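Long-range contacts in phytoene synthase (Enterococcus hirae, PDB 5IYS), which binds magnesium ions and a farnesyl thiodiphosphate inhibitor, and probably condenses two prenyl diphosphates head to head into a carotenoid precursor, as dehydrosqualene and phytoene synthases do: residues K14-C19 / W89-V94; Y31-Q36 / A243-I248; F119-T124 / L185-M190. One frame throughout, in Å; residues are numbered along the deposited sequence.

Contact 1. Residues K14-C19 / W89-V94; sequences KDFAYC and WRALSV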
ATOM      1  N   LYS A  14       3.174  -9.888  23.085  1.00 20.18           N
ATOM      2  CA  LYS A  14       2.150  -8.853  23.191  1.00 21.52           C
ATOM      3  C   LYS A  14       2.330  -7.727  22.188  1.00 19.77           C
ATOM      4  O   LYS A  14       1.361  -7.147  21.720  1.00 21.46           O
ATOM      5  CB  LYS A  14       2.086  -8.268  24.599  1.00 19.87           C
ATOM      6  CG  LYS A  14       1.400  -9.211  25.622  1.00 30.08           C
ATOM      7  CD  LYS A  14       1.273  -8.526  26.991  1.00 34.82           C
ATOM      8  CE  LYS A  14       1.436  -9.524  28.133  1.00 46.92           C
ATOM      9  NZ  LYS A  14       0.230 -10.389  28.326  1.00 48.81           N
ATOM     10  N   ASP A  15       3.571  -7.327  21.947  1.00 19.73           N
ATOM     11  CA  ASP A  15       3.819  -6.311  20.931  1.00 20.89           C
ATOM     12  C   ASP A  15       3.403  -6.769  19.534  1.00 19.59           C
ATOM     13  O   ASP A  15       2.772  -6.011  18.804  1.00 17.03           O
ATOM     14  CB  ASP A  15       5.280  -5.835  20.976  1.00 17.22           C
ATOM     15  CG  ASP A  15       5.662  -5.312  22.358  1.00 27.37           C
ATOM     16  OD1 ASP A  15       4.813  -4.677  23.023  1.00 27.35           O
ATOM     17  OD2 ASP A  15       6.758  -5.642  22.837  1.00 29.50           O
ATOM     18  N   PHE A  16       3.752  -7.996  19.155  1.00 19.72           N
ATOM     19  CA  PHE A  16       3.291  -8.533  17.874  1.00 18.60           C
ATOM     20  C   PHE A  16       1.778  -8.699  17.845  1.00 19.49           C
ATOM     21  O   PHE A  16       1.142  -8.389  16.848  1.00 18.89           O
ATOM     22  CB  PHE A  16       3.984  -9.858  17.562  1.00 18.84           C
ATOM     23  CG  PHE A  16       5.360  -9.671  16.990  1.00 19.84           C
ATOM     24  CD1 PHE A  16       5.515  -8.976  15.798  1.00 16.36           C
ATOM     25  CD2 PHE A  16       6.490  -9.999  17.737  1.00 18.27           C
ATOM     26  CE1 PHE A  16       6.788  -8.790  15.257  1.00 15.56           C
ATOM     27  CE2 PHE A  16       7.789  -9.716  17.238  1.00 19.86           C
ATOM     28  CZ  PHE A  16       7.926  -9.053  16.033  1.00 16.81           C
ATOM     29  N   ALA A  17       1.185  -9.042  18.988  1.00 19.61           N
ATOM     30  CA  ALA A  17      -0.294  -9.114  19.069  1.00 18.71           C
ATOM     31  C   ALA A  17      -0.900  -7.741  18.874  1.00 18.14           C
ATOM     32  O   ALA A  17      -1.897  -7.589  18.159  1.00 19.40           O
ATOM     33  CB  ALA A  17      -0.770  -9.731  20.393  1.00 20.40           C
ATOM     34  N   TYR A  18      -0.267  -6.726  19.454  1.00 18.22           N
ATOM     35  CA  TYR A  18      -0.725  -5.367  19.252  1.00 17.88           C
ATOM     36  C   TYR A  18      -0.785  -5.006  17.768  1.00 18.95           C
ATOM     37  O   TYR A  18      -1.776  -4.447  17.272  1.00 17.23           O
ATOM     38  CB  TYR A  18       0.176  -4.402  20.016  1.00 20.24           C
ATOM     39  CG  TYR A  18      -0.111  -2.955  19.740  1.00 21.42           C
ATOM     40  CD1 TYR A  18      -0.980  -2.231  20.556  1.00 30.63           C
ATOM     41  CD2 TYR A  18       0.528  -2.293  18.712  1.00 30.77           C
ATOM     42  CE1 TYR A  18      -1.217  -0.892  20.323  1.00 34.66           C
ATOM     43  CE2 TYR A  18       0.300  -0.955  18.470  1.00 35.67           C
ATOM     44  CZ  TYR A  18      -0.559  -0.258  19.287  1.00 37.22           C
ATOM     45  OH  TYR A  18      -0.773   1.076  19.013  1.00 46.74           O
ATOM     46  N   CYS A  19       0.323  -5.255  17.066  1.00 18.20           N
ATOM     47  CA  CYS A  19       0.350  -5.056  15.617  1.00 19.09           C
ATOM     48  C   CYS A  19      -0.646  -5.916  14.830  1.00 18.98           C
ATOM     49  O   CYS A  19      -1.285  -5.420  13.906  1.00 18.33           O
ATOM     50  CB  CYS A  19       1.780  -5.245  15.080  1.00 16.22           C
ATOM     51  SG  CYS A  19       3.022  -4.185  15.884  1.00 20.00           S
ATOM     52  N   TRP A  89       7.579  -0.149  17.842  1.00 18.57           N
ATOM     53  CA  TRP A  89       9.030  -0.058  17.682  1.00 20.66           C
ATOM     54  C   TRP A  89       9.753  -1.266  18.258  1.00 18.60           C
ATOM     55  O   TRP A  89      10.701  -1.756  17.643  1.00 20.09           O
ATOM     56  CB  TRP A  89       9.567   1.235  18.320  1.00 20.72           C
ATOM     57  CG  TRP A  89       9.235   2.450  17.495  1.00 20.72           C
ATOM     58  CD1 TRP A  89       8.374   3.450  17.824  1.00 20.53           C
ATOM     59  CD2 TRP A  89       9.711   2.747  16.168  1.00 18.80           C
ATOM     60  NE1 TRP A  89       8.323   4.387  16.819  1.00 18.70           N
ATOM     61  CE2 TRP A  89       9.112   3.960  15.773  1.00 23.80           C
ATOM     62  CE3 TRP A  89      10.564   2.089  15.273  1.00 21.23           C
ATOM     63  CZ2 TRP A  89       9.412   4.575  14.546  1.00 21.26           C
ATOM     64  CZ3 TRP A  89      10.843   2.675  14.043  1.00 18.52           C
ATOM     65  CH2 TRP A  89      10.238   3.893  13.673  1.00 20.40           C
ATOM     66  N   ARG A  90       9.202  -1.850  19.326  1.00 17.77           N
ATOM     67  CA  ARG A  90       9.789  -3.071  19.903  1.00 18.85           C
ATOM     68  C   ARG A  90       9.597  -4.273  18.957  1.00 17.86           C
ATOM     69  O   ARG A  90      10.545  -5.044  18.694  1.00 16.34           O
ATOM     70  CB  ARG A  90       9.222  -3.389  21.299  1.00 16.87           C
ATOM     71  CG  ARG A  90       9.815  -2.494  22.436  1.00 21.17           C
ATOM     72  CD  ARG A  90       9.323  -2.930  23.790  1.00 24.88           C
ATOM     73  NE  ARG A  90       7.875  -3.102  23.827  1.00 22.07           N
ATOM     74  CZ  ARG A  90       7.035  -2.281  24.456  1.00 30.35           C
ATOM     75  NH1 ARG A  90       7.514  -1.253  25.136  1.00 28.17           N
ATOM     76  NH2 ARG A  90       5.720  -2.503  24.428  1.00 31.56           N
ATOM     77  N   ALA A  91       8.405  -4.385  18.376  1.00 16.86           N
ATOM     78  CA  ALA A  91       8.180  -5.432  17.359  1.00 15.51           C
ATOM     79  C   ALA A  91       9.097  -5.194  16.160  1.00 15.52           C
ATOM     80  O   ALA A  91       9.743  -6.126  15.666  1.00 17.40           O
ATOM     81  CB  ALA A  91       6.698  -5.421  16.897  1.00 17.96           C
ATOM     82  N   LEU A  92       9.194  -3.943  15.702  1.00 16.54           N
ATOM     83  CA  LEU A  92      10.115  -3.651  14.603  1.00 17.96           C
ATOM     84  C   LEU A  92      11.568  -3.944  14.910  1.00 16.13           C
ATOM     85  O   LEU A  92      12.288  -4.435  14.040  1.00 17.40           O
ATOM     86  CB  LEU A  92       9.971  -2.229  14.050  1.00 16.67           C
ATOM     87  CG  LEU A  92       8.702  -1.926  13.239  1.00 17.42           C
ATOM     88  CD1 LEU A  92       8.716  -0.420  12.989  1.00 16.08           C
ATOM     89  CD2 LEU A  92       8.674  -2.762  11.934  1.00 16.97           C
ATOM     90  N   SER A  93      12.003  -3.713  16.144  1.00 16.63           N
ATOM     91  CA  SER A  93      13.367  -4.078  16.521  1.00 17.99           C
ATOM     92  C   SER A  93      13.636  -5.569  16.326  1.00 18.37           C
ATOM     93  O   SER A  93      14.718  -5.976  15.887  1.00 19.27           O
ATOM     94  CB  SER A  93      13.635  -3.719  17.984  1.00 21.86           C
ATOM     95  OG  SER A  93      15.019  -3.851  18.265  1.00 30.91           O
ATOM     96  N   VAL A  94      12.687  -6.418  16.705  1.00 19.08           N
ATOM     97  CA  VAL A  94      12.829  -7.855  16.414  1.00 17.59           C
ATOM     98  C   VAL A  94      12.921  -8.212  14.930  1.00 17.84           C
ATOM     99  O   VAL A  94      13.759  -9.026  14.503  1.00 16.02           O
ATOM    100  CB  VAL A  94      11.665  -8.667  17.052  1.00 19.55           C
ATOM    101  CG1 VAL A  94      11.761 -10.130  16.633  1.00 19.12           C
ATOM    102  CG2 VAL A  94      11.689  -8.548  18.558  1.00 19.48           C
TER
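The phenyl ring of Phe16 receives the methyl group of Ala91 over one face and the side chain of Val94 at its edge. The methyl makes a CH-pi contact on the CD1–CE1 side of the ring, Ala91 CB lying 4.0 Å from the ring centroid. It stands off centre, 22° from the normal. At the rim, Phe16 CZ comes to 3.9 Å from Val94 CB, with the CG1 branch of the valine beside it. Phe16 also stacks with the ring of Phe9.

The second flat group, the guanidinium of Arg90, turns its edge to the carboxylate of Asp15 and grips it side-on. Arg90 NH2 donates to Asp15 OD1 over 2.7 Å in a nearly straight bond (177°), while Arg90 NE donates to Asp15 OD2 over 2.9 Å. Both oxygens lie in or close to the guanidinium plane, but both are met from above the carboxylate plane, the two planes being clearly tilted against each other. A bend at chi3 of Arg90 turns NE and NH2 back over Asp15, whereas NH1 is hydrogen-bonded to Asn85.

This is helix-helix packing in an all-helical fold, away from the annotated sites: helix 13-26, near the N-terminus, crosses helix 87-98 steeply, at a signed angle of -108°. Ala91 suits the crossing because its single methyl group lets Asp15 and Ala91 bring their CA atoms to 5.7 Å, and the same methyl touches Cys19 SG at 4.0 Å. Helix 39-60 packs against both partners through Ala50 and Ala47. The joint thus has an apolar side and an ionic side, and the two-pronged salt bridge, made by a buried aspartate, fixes the rotation of the guanidinium and probably keeps Asp15 ionised.

Contact 2. Residues Y31-Q36 / A243-I248; sequences YLAFSQ and ASAAFI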
ATOM      1  N   TYR A  31      -4.598  -8.420   5.765  1.00 16.90           N
ATOM      2  CA  TYR A  31      -4.535  -9.427   6.814  1.00 18.35           C
ATOM      3  C   TYR A  31      -4.786 -10.805   6.244  1.00 16.69           C
ATOM      4  O   TYR A  31      -4.047 -11.726   6.549  1.00 18.51           O
ATOM      5  CB  TYR A  31      -5.569  -9.170   7.945  1.00 17.35           C
ATOM      6  CG  TYR A  31      -5.453 -10.144   9.093  1.00 21.50           C
ATOM      7  CD1 TYR A  31      -4.225 -10.401   9.690  1.00 21.92           C
ATOM      8  CD2 TYR A  31      -6.591 -10.695   9.692  1.00 26.00           C
ATOM      9  CE1 TYR A  31      -4.095 -11.288  10.731  1.00 22.45           C
ATOM     10  CE2 TYR A  31      -6.476 -11.559  10.775  1.00 27.42           C
ATOM     11  CZ  TYR A  31      -5.232 -11.828  11.308  1.00 29.72           C
ATOM     12  OH  TYR A  31      -5.114 -12.688  12.384  1.00 32.11           O
ATOM     13  N   LEU A  32      -5.831 -10.954   5.426  1.00 17.29           N
ATOM     14  CA  LEU A  32      -6.117 -12.256   4.812  1.00 15.53           C
ATOM     15  C   LEU A  32      -4.945 -12.687   3.919  1.00 18.33           C
ATOM     16  O   LEU A  32      -4.422 -13.801   4.054  1.00 18.91           O
ATOM     17  CB  LEU A  32      -7.358 -12.130   3.931  1.00 19.06           C
ATOM     18  CG  LEU A  32      -7.714 -13.397   3.136  1.00 23.91           C
ATOM     19  CD1 LEU A  32      -7.854 -14.537   4.136  1.00 29.79           C
ATOM     20  CD2 LEU A  32      -9.035 -13.158   2.403  1.00 30.45           C
ATOM     21  N   ALA A  33      -4.491 -11.785   3.051  1.00 16.27           N
ATOM     22  CA  ALA A  33      -3.434 -12.138   2.106  1.00 15.55           C
ATOM     23  C   ALA A  33      -2.154 -12.516   2.862  1.00 14.99           C
ATOM     24  O   ALA A  33      -1.625 -13.617   2.683  1.00 16.76           O
ATOM     25  CB  ALA A  33      -3.180 -10.987   1.170  1.00 14.64           C
ATOM     26  N   PHE A  34      -1.688 -11.655   3.767  1.00 16.04           N
ATOM     27  CA  PHE A  34      -0.396 -11.896   4.404  1.00 14.44           C
ATOM     28  C   PHE A  34      -0.403 -12.938   5.483  1.00 16.71           C
ATOM     29  O   PHE A  34       0.643 -13.426   5.884  1.00 14.33           O
ATOM     30  CB  PHE A  34       0.291 -10.592   4.841  1.00 16.25           C
ATOM     31  CG  PHE A  34       0.836  -9.792   3.679  1.00 14.99           C
ATOM     32  CD1 PHE A  34       1.851 -10.311   2.899  1.00 21.95           C
ATOM     33  CD2 PHE A  34       0.217  -8.618   3.269  1.00 21.85           C
ATOM     34  CE1 PHE A  34       2.328  -9.602   1.787  1.00 20.65           C
ATOM     35  CE2 PHE A  34       0.706  -7.878   2.185  1.00 25.05           C
ATOM     36  CZ  PHE A  34       1.773  -8.362   1.448  1.00 22.52           C
ATOM     37  N   SER A  35      -1.591 -13.303   5.954  1.00 19.67           N
ATOM     38  CA  SER A  35      -1.731 -14.361   6.936  1.00 20.05           C
ATOM     39  C   SER A  35      -1.373 -15.721   6.350  1.00 19.54           C
ATOM     40  O   SER A  35      -1.128 -16.668   7.094  1.00 19.53           O
ATOM     41  CB  SER A  35      -3.159 -14.378   7.495  1.00 21.30           C
ATOM     42  OG  SER A  35      -4.027 -14.957   6.539  1.00 24.97           O
ATOM     43  N   GLN A  36      -1.204 -15.780   5.035  1.00 19.03           N
ATOM     44  CA  GLN A  36      -0.746 -17.010   4.382  1.00 19.08           C
ATOM     45  C   GLN A  36       0.763 -17.244   4.489  1.00 17.06           C
ATOM     46  O   GLN A  36       1.236 -18.304   4.094  1.00 19.64           O
ATOM     47  CB  GLN A  36      -1.142 -16.995   2.911  1.00 17.09           C
ATOM     48  CG  GLN A  36      -2.664 -17.024   2.742  1.00 17.09           C
ATOM     49  CD  GLN A  36      -3.079 -16.823   1.299  1.00 18.40           C
ATOM     50  OE1 GLN A  36      -3.462 -17.762   0.589  1.00 18.18           O
ATOM     51  NE2 GLN A  36      -2.883 -15.605   0.822  1.00 16.91           N
ATOM     52  N   ALA A 243       1.271 -12.615  -4.011  1.00 15.07           N
ATOM     53  CA  ALA A 243       0.333 -12.605  -5.124  1.00 16.08           C
ATOM     54  C   ALA A 243      -1.120 -12.398  -4.710  1.00 16.16           C
ATOM     55  O   ALA A 243      -1.878 -11.651  -5.354  1.00 17.11           O
ATOM     56  CB  ALA A 243       0.507 -13.908  -5.939  1.00 16.95           C
ATOM     57  N   SER A 244      -1.538 -13.040  -3.617  1.00 17.25           N
ATOM     58  CA  SER A 244      -2.872 -12.774  -3.055  1.00 17.09           C
ATOM     59  C   SER A 244      -3.103 -11.290  -2.775  1.00 17.16           C
ATOM     60  O   SER A 244      -4.137 -10.710  -3.167  1.00 16.02           O
ATOM     61  CB  SER A 244      -3.131 -13.592  -1.776  1.00 15.08           C
ATOM     62  OG  SER A 244      -3.128 -14.963  -2.103  1.00 17.44           O
ATOM     63  N   ALA A 245      -2.152 -10.663  -2.095  1.00 15.70           N
ATOM     64  CA  ALA A 245      -2.317  -9.240  -1.813  1.00 14.50           C
ATOM     65  C   ALA A 245      -2.508  -8.459  -3.118  1.00 15.57           C
ATOM     66  O   ALA A 245      -3.385  -7.589  -3.214  1.00 15.75           O
ATOM     67  CB  ALA A 245      -1.146  -8.685  -1.007  1.00 14.04           C
ATOM     68  N   ALA A 246      -1.678  -8.757  -4.119  1.00 14.09           N
ATOM     69  CA  ALA A 246      -1.764  -8.081  -5.392  1.00 16.58           C
ATOM     70  C   ALA A 246      -3.139  -8.316  -6.058  1.00 16.45           C
ATOM     71  O   ALA A 246      -3.711  -7.373  -6.600  1.00 14.81           O
ATOM     72  CB  ALA A 246      -0.585  -8.535  -6.320  1.00 16.22           C
ATOM     73  N   PHE A 247      -3.560  -9.584  -6.190  1.00 13.62           N
ATOM     74  CA  PHE A 247      -4.794  -9.899  -6.921  1.00 16.71           C
ATOM     75  C   PHE A 247      -6.014  -9.333  -6.200  1.00 16.96           C
ATOM     76  O   PHE A 247      -6.912  -8.738  -6.821  1.00 17.12           O
ATOM     77  CB  PHE A 247      -4.977 -11.413  -7.049  1.00 15.95           C
ATOM     78  CG  PHE A 247      -4.283 -12.030  -8.244  1.00 18.49           C
ATOM     79  CD1 PHE A 247      -2.912 -11.943  -8.393  1.00 19.51           C
ATOM     80  CD2 PHE A 247      -4.985 -12.915  -9.066  1.00 23.80           C
ATOM     81  CE1 PHE A 247      -2.246 -12.615  -9.450  1.00 19.79           C
ATOM     82  CE2 PHE A 247      -4.346 -13.608 -10.087  1.00 28.17           C
ATOM     83  CZ  PHE A 247      -2.974 -13.439 -10.292  1.00 23.73           C
ATOM     84  N   ILE A 248      -6.021  -9.453  -4.877  1.00 14.93           N
ATOM     85  CA  ILE A 248      -7.134  -8.858  -4.126  1.00 16.10           C
ATOM     86  C   ILE A 248      -7.197  -7.340  -4.318  1.00 15.81           C
ATOM     87  O   ILE A 248      -8.284  -6.787  -4.507  1.00 16.42           O
ATOM     88  CB  ILE A 248      -7.122  -9.293  -2.647  1.00 16.09           C
ATOM     89  CG1 ILE A 248      -7.481 -10.780  -2.593  1.00 16.10           C
ATOM     90  CG2 ILE A 248      -8.087  -8.487  -1.764  1.00 15.87           C
ATOM     91  CD1 ILE A 248      -6.947 -11.502  -1.355  1.00 17.52           C
TER
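Ala33 and Ala245 meet through their methyl groups where the two segments come closest, with 3.8 Å between the two CB atoms. Ala33 CB also presses against the main chain of the facing helix, 3.4 Å from Ala245 N. Alanine suits both places: the CA atoms of this pair are only 5.0 Å apart, a spacing that calls for small side chains. Phe34 adds its CE2 and CZ atoms to the same methyl, CE2 lying 3.8 Å from Ala245 CB, and its ring also touches the bound farnesyl thiodiphosphate.

The polar part centres on the amide of Gln36. Its chain runs extended beyond CG (chi2 172°), carrying NE2 across to Ser244 OG at 3.0 Å in an almost straight bond close to the amide plane. The other hydrogen of NE2 goes back to Ala33 O, in the carbonyl plane on a lone pair; that oxygen also accepts from Gln36 N. Two nearly in-plane bonds from NE2 thus fix the rotation of the amide, and Gln240 NE2 adds a third by donating to Gln36 OE1. The carbonyl oxygen of Gln240 in turn bonds to Ser244 OG.

In this all-helical fold the contact joins helix 28-34 to helix 236-258. Leu279 of helix 272-287 covers Gln36 and Ser244, while Val45 of helix 39-60 packs on Phe34.

Contact 3. Residues F119-T124 / L185-M190; sequences FKQPET and LTKEDM
Gln121 stands fully extended, its CG opposite the backbone N (chi1 -175°), and so reaches straight to the other segment, where NE2 donates to Leu185 O over 2.8 Å. The donor stands 33° out of the carbonyl plane, and the N-H...O angle is 157°. Lys187 is also extended beyond CG; its aliphatic chain passes obliquely over the Gln121 amide, CG lying 3.5 Å from Gln121 CD. Glu123, by contrast, bends at chi2, so that it runs alongside Lys187, pointing the same way. The two ends form a salt bridge between Glu123 OE2 and Lys187 NZ at 3.0 Å, the ammonium sitting above the carboxylate plane. Such long, charged chains suit a solvent-exposed surface.

Next to this pair the loop between helices 104-116 and 125-143 lies against the start of helix 187-193. Thr186 is the N-cap of that helix: its OG1 accepts from Asp189 N at 2.9 Å. The first two amides of the helix, Lys187 N and Glu188 N, donate to Pro122 O and Glu123 O respectively, both over 3.1 Å. Carbonyls of a neighbouring loop thus supplement the side-chain cap at the helix start. Thr124 is likewise an N-cap, of helix 125-143, its OG1 hydrogen-bonded to Asp127, so two helix starts lie side by side. Asp189 ties them further through a salt bridge to Arg125.

Apolar carbons fill in between the polar groups. The Pro122 ring crosses the Thr186 side chain at about a right angle, with CG 4.0 Å from Thr186 CG2, and Leu128 of helix 125-143 touches both residues.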
ATOM      1  N   PHE A 119      -1.473  19.416   1.077  1.00 41.51           N
ATOM      2  CA  PHE A 119      -1.775  18.709  -0.164  1.00 40.70           C
ATOM      3  C   PHE A 119      -1.696  19.596  -1.408  1.00 39.24           C
ATOM      4  O   PHE A 119      -2.276  20.675  -1.414  1.00 39.77           O
ATOM      5  CB  PHE A 119      -3.143  18.024  -0.105  1.00 40.39           C
ATOM      6  CG  PHE A 119      -3.390  17.133  -1.286  1.00 42.56           C
ATOM      7  CD1 PHE A 119      -2.712  15.931  -1.398  1.00 41.35           C
ATOM      8  CD2 PHE A 119      -4.105  17.597  -2.376  1.00 39.12           C
ATOM      9  CE1 PHE A 119      -2.849  15.148  -2.523  1.00 41.52           C
ATOM     10  CE2 PHE A 119      -4.212  16.836  -3.508  1.00 38.58           C
ATOM     11  CZ  PHE A 119      -3.548  15.628  -3.594  1.00 38.17           C
ATOM     12  N   LYS A 120      -0.980  19.146  -2.440  1.00 36.88           N
ATOM     13  CA  LYS A 120      -1.046  19.755  -3.771  1.00 36.75           C
ATOM     14  C   LYS A 120      -1.363  18.680  -4.800  1.00 36.11           C
ATOM     15  O   LYS A 120      -0.773  17.603  -4.769  1.00 35.46           O
ATOM     16  CB  LYS A 120       0.291  20.386  -4.162  1.00 38.26           C
ATOM     17  CG  LYS A 120       0.921  21.284  -3.109  1.00 41.95           C
ATOM     18  CD  LYS A 120       0.264  22.640  -3.085  1.00 48.68           C
ATOM     19  CE  LYS A 120       0.887  23.515  -2.009  1.00 47.85           C
ATOM     20  NZ  LYS A 120       0.144  24.800  -1.906  1.00 52.61           N
ATOM     21  N   GLN A 121      -2.297  18.966  -5.700  1.00 32.39           N
ATOM     22  CA  GLN A 121      -2.557  18.114  -6.855  1.00 30.50           C
ATOM     23  C   GLN A 121      -1.318  17.950  -7.728  1.00 32.93           C
ATOM     24  O   GLN A 121      -0.719  18.944  -8.139  1.00 31.79           O
ATOM     25  CB  GLN A 121      -3.669  18.726  -7.717  1.00 30.88           C
ATOM     26  CG  GLN A 121      -4.077  17.838  -8.884  1.00 28.26           C
ATOM     27  CD  GLN A 121      -5.097  18.480  -9.790  1.00 35.81           C
ATOM     28  OE1 GLN A 121      -5.501  19.625  -9.571  1.00 35.33           O
ATOM     29  NE2 GLN A 121      -5.476  17.769 -10.849  1.00 22.92           N
ATOM     30  N   PRO A 122      -0.974  16.704  -8.090  1.00 32.18           N
ATOM     31  CA  PRO A 122       0.143  16.500  -9.006  1.00 31.24           C
ATOM     32  C   PRO A 122      -0.097  17.237 -10.312  1.00 33.42           C
ATOM     33  O   PRO A 122      -1.182  17.110 -10.871  1.00 32.96           O
ATOM     34  CB  PRO A 122       0.086  14.998  -9.277  1.00 31.87           C
ATOM     35  CG  PRO A 122      -1.301  14.620  -9.008  1.00 33.00           C
ATOM     36  CD  PRO A 122      -1.674  15.443  -7.804  1.00 31.24           C
ATOM     37  N   GLU A 123       0.932  17.865 -10.874  1.00 34.52           N
ATOM     38  CA  GLU A 123       0.777  18.495 -12.178  1.00 34.52           C
ATOM     39  C   GLU A 123       0.942  17.478 -13.301  1.00 33.59           C
ATOM     40  O   GLU A 123       0.173  17.470 -14.272  1.00 33.11           O
ATOM     41  CB  GLU A 123       1.727  19.696 -12.331  1.00 37.41           C
ATOM     42  CG  GLU A 123       2.027  20.396 -11.000  1.00 43.58           C
ATOM     43  CD  GLU A 123       1.919  21.913 -11.046  1.00 55.71           C
ATOM     44  OE1 GLU A 123       2.899  22.587 -10.664  1.00 56.78           O
ATOM     45  OE2 GLU A 123       0.841  22.440 -11.408  1.00 59.93           O
ATOM     46  N   THR A 124       1.856  16.529 -13.117  1.00 31.96           N
ATOM     47  CA  THR A 124       2.123  15.552 -14.174  1.00 31.39           C
ATOM     48  C   THR A 124       2.004  14.109 -13.648  1.00 31.64           C
ATOM     49  O   THR A 124       2.004  13.903 -12.439  1.00 27.55           O
ATOM     50  CB  THR A 124       3.536  15.760 -14.733  1.00 33.37           C
ATOM     51  OG1 THR A 124       4.472  15.570 -13.671  1.00 31.44           O
ATOM     52  CG2 THR A 124       3.714  17.196 -15.251  1.00 33.72           C
ATOM     53  N   LEU A 185      -5.713  12.800  -9.312  1.00 26.16           N
ATOM     54  CA  LEU A 185      -5.635  12.788 -10.769  1.00 28.32           C
ATOM     55  C   LEU A 185      -4.811  13.997 -11.237  1.00 27.72           C
ATOM     56  O   LEU A 185      -4.821  15.037 -10.581  1.00 28.32           O
ATOM     57  CB  LEU A 185      -7.043  12.857 -11.374  1.00 28.89           C
ATOM     58  CG  LEU A 185      -8.022  11.782 -10.903  1.00 29.04           C
ATOM     59  CD1 LEU A 185      -9.406  12.047 -11.509  1.00 28.11           C
ATOM     60  CD2 LEU A 185      -7.527  10.379 -11.258  1.00 25.84           C
ATOM     61  N   THR A 186      -4.017  13.819 -12.286  1.00 26.68           N
ATOM     62  CA  THR A 186      -3.060  14.844 -12.649  1.00 26.86           C
ATOM     63  C   THR A 186      -3.720  15.982 -13.421  1.00 29.90           C
ATOM     64  O   THR A 186      -4.731  15.801 -14.110  1.00 27.93           O
ATOM     65  CB  THR A 186      -1.834  14.297 -13.399  1.00 28.13           C
ATOM     66  OG1 THR A 186      -2.188  13.929 -14.737  1.00 31.21           O
ATOM     67  CG2 THR A 186      -1.255  13.088 -12.664  1.00 26.87           C
ATOM     68  N   LYS A 187      -3.206  17.186 -13.207  1.00 31.23           N
ATOM     69  CA  LYS A 187      -3.618  18.308 -14.044  1.00 33.62           C
ATOM     70  C   LYS A 187      -3.501  18.020 -15.536  1.00 34.97           C
ATOM     71  O   LYS A 187      -4.423  18.274 -16.314  1.00 37.36           O
ATOM     72  CB  LYS A 187      -2.854  19.560 -13.646  1.00 31.02           C
ATOM     73  CG  LYS A 187      -3.311  20.099 -12.316  1.00 32.64           C
ATOM     74  CD  LYS A 187      -2.695  21.468 -12.057  1.00 39.77           C
ATOM     75  CE  LYS A 187      -2.964  21.938 -10.629  1.00 41.68           C
ATOM     76  NZ  LYS A 187      -1.909  22.907 -10.214  1.00 48.54           N
ATOM     77  N   GLU A 188      -2.417  17.364 -15.919  1.00 36.33           N
ATOM     78  CA  GLU A 188      -2.199  17.036 -17.311  1.00 36.08           C
ATOM     79  C   GLU A 188      -3.210  16.046 -17.876  1.00 37.82           C
ATOM     80  O   GLU A 188      -3.754  16.262 -18.966  1.00 35.03           O
ATOM     81  CB  GLU A 188      -0.748  16.616 -17.508  1.00 40.50           C
ATOM     82  CG  GLU A 188      -0.509  15.402 -18.373  1.00 45.77           C
ATOM     83  CD  GLU A 188       0.964  15.034 -18.374  1.00 52.53           C
ATOM     84  OE1 GLU A 188       1.340  14.052 -17.689  1.00 51.50           O
ATOM     85  OE2 GLU A 188       1.749  15.814 -18.960  1.00 50.01           O
ATOM     86  N   ASP A 189      -3.571  15.039 -17.081  1.00 34.24           N
ATOM     87  CA  ASP A 189      -4.630  14.115 -17.464  1.00 33.79           C
ATOM     88  C   ASP A 189      -6.002  14.774 -17.572  1.00 32.44           C
ATOM     89  O   ASP A 189      -6.730  14.533 -18.530  1.00 30.71           O
ATOM     90  CB  ASP A 189      -4.658  12.908 -16.525  1.00 31.47           C
ATOM     91  CG  ASP A 189      -3.570  11.902 -16.858  1.00 39.43           C
ATOM     92  OD1 ASP A 189      -3.390  11.650 -18.070  1.00 37.35           O
ATOM     93  OD2 ASP A 189      -2.931  11.344 -15.929  1.00 40.02           O
ATOM     94  N   MET A 190      -6.361  15.579 -16.579  1.00 32.80           N
ATOM     95  CA  MET A 190      -7.632  16.295 -16.603  1.00 36.23           C
ATOM     96  C   MET A 190      -7.780  17.143 -17.866  1.00 38.32           C
ATOM     97  O   MET A 190      -8.829  17.111 -18.514  1.00 38.09           O
ATOM     98  CB  MET A 190      -7.718  17.213 -15.395  1.00 37.17           C
ATOM     99  CG  MET A 190      -7.240  16.558 -14.126  1.00 40.30           C
ATOM    100  SD  MET A 190      -8.537  16.683 -12.891  1.00 51.89           S
ATOM    101  CE  MET A 190      -9.618  15.434 -13.579  1.00 23.60           C
TER

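How the contacts relate
Contacts 1 and 2 occupy neighbouring parts of the all-helical fold: their centres are 21 Å apart, and helices 13-26 and 28-34, which supply their first segments, follow each other in the chain. Contact 3 lies on the opposite side of the chain's centre, about 38 Å from contact 1 and 31 Å from contact 2, centre to centre. Along the chain, contacts 1 and 2 alternate their segments, whereas contact 3 comes wholly after contact 1 and between the two halves of contact 2. Contact 2 joins an early helix to a late one, 28-34 to 236-258, and includes Phe34, which lines the ligand pocket; contacts 1 and 3 lie farther from the bound ligand.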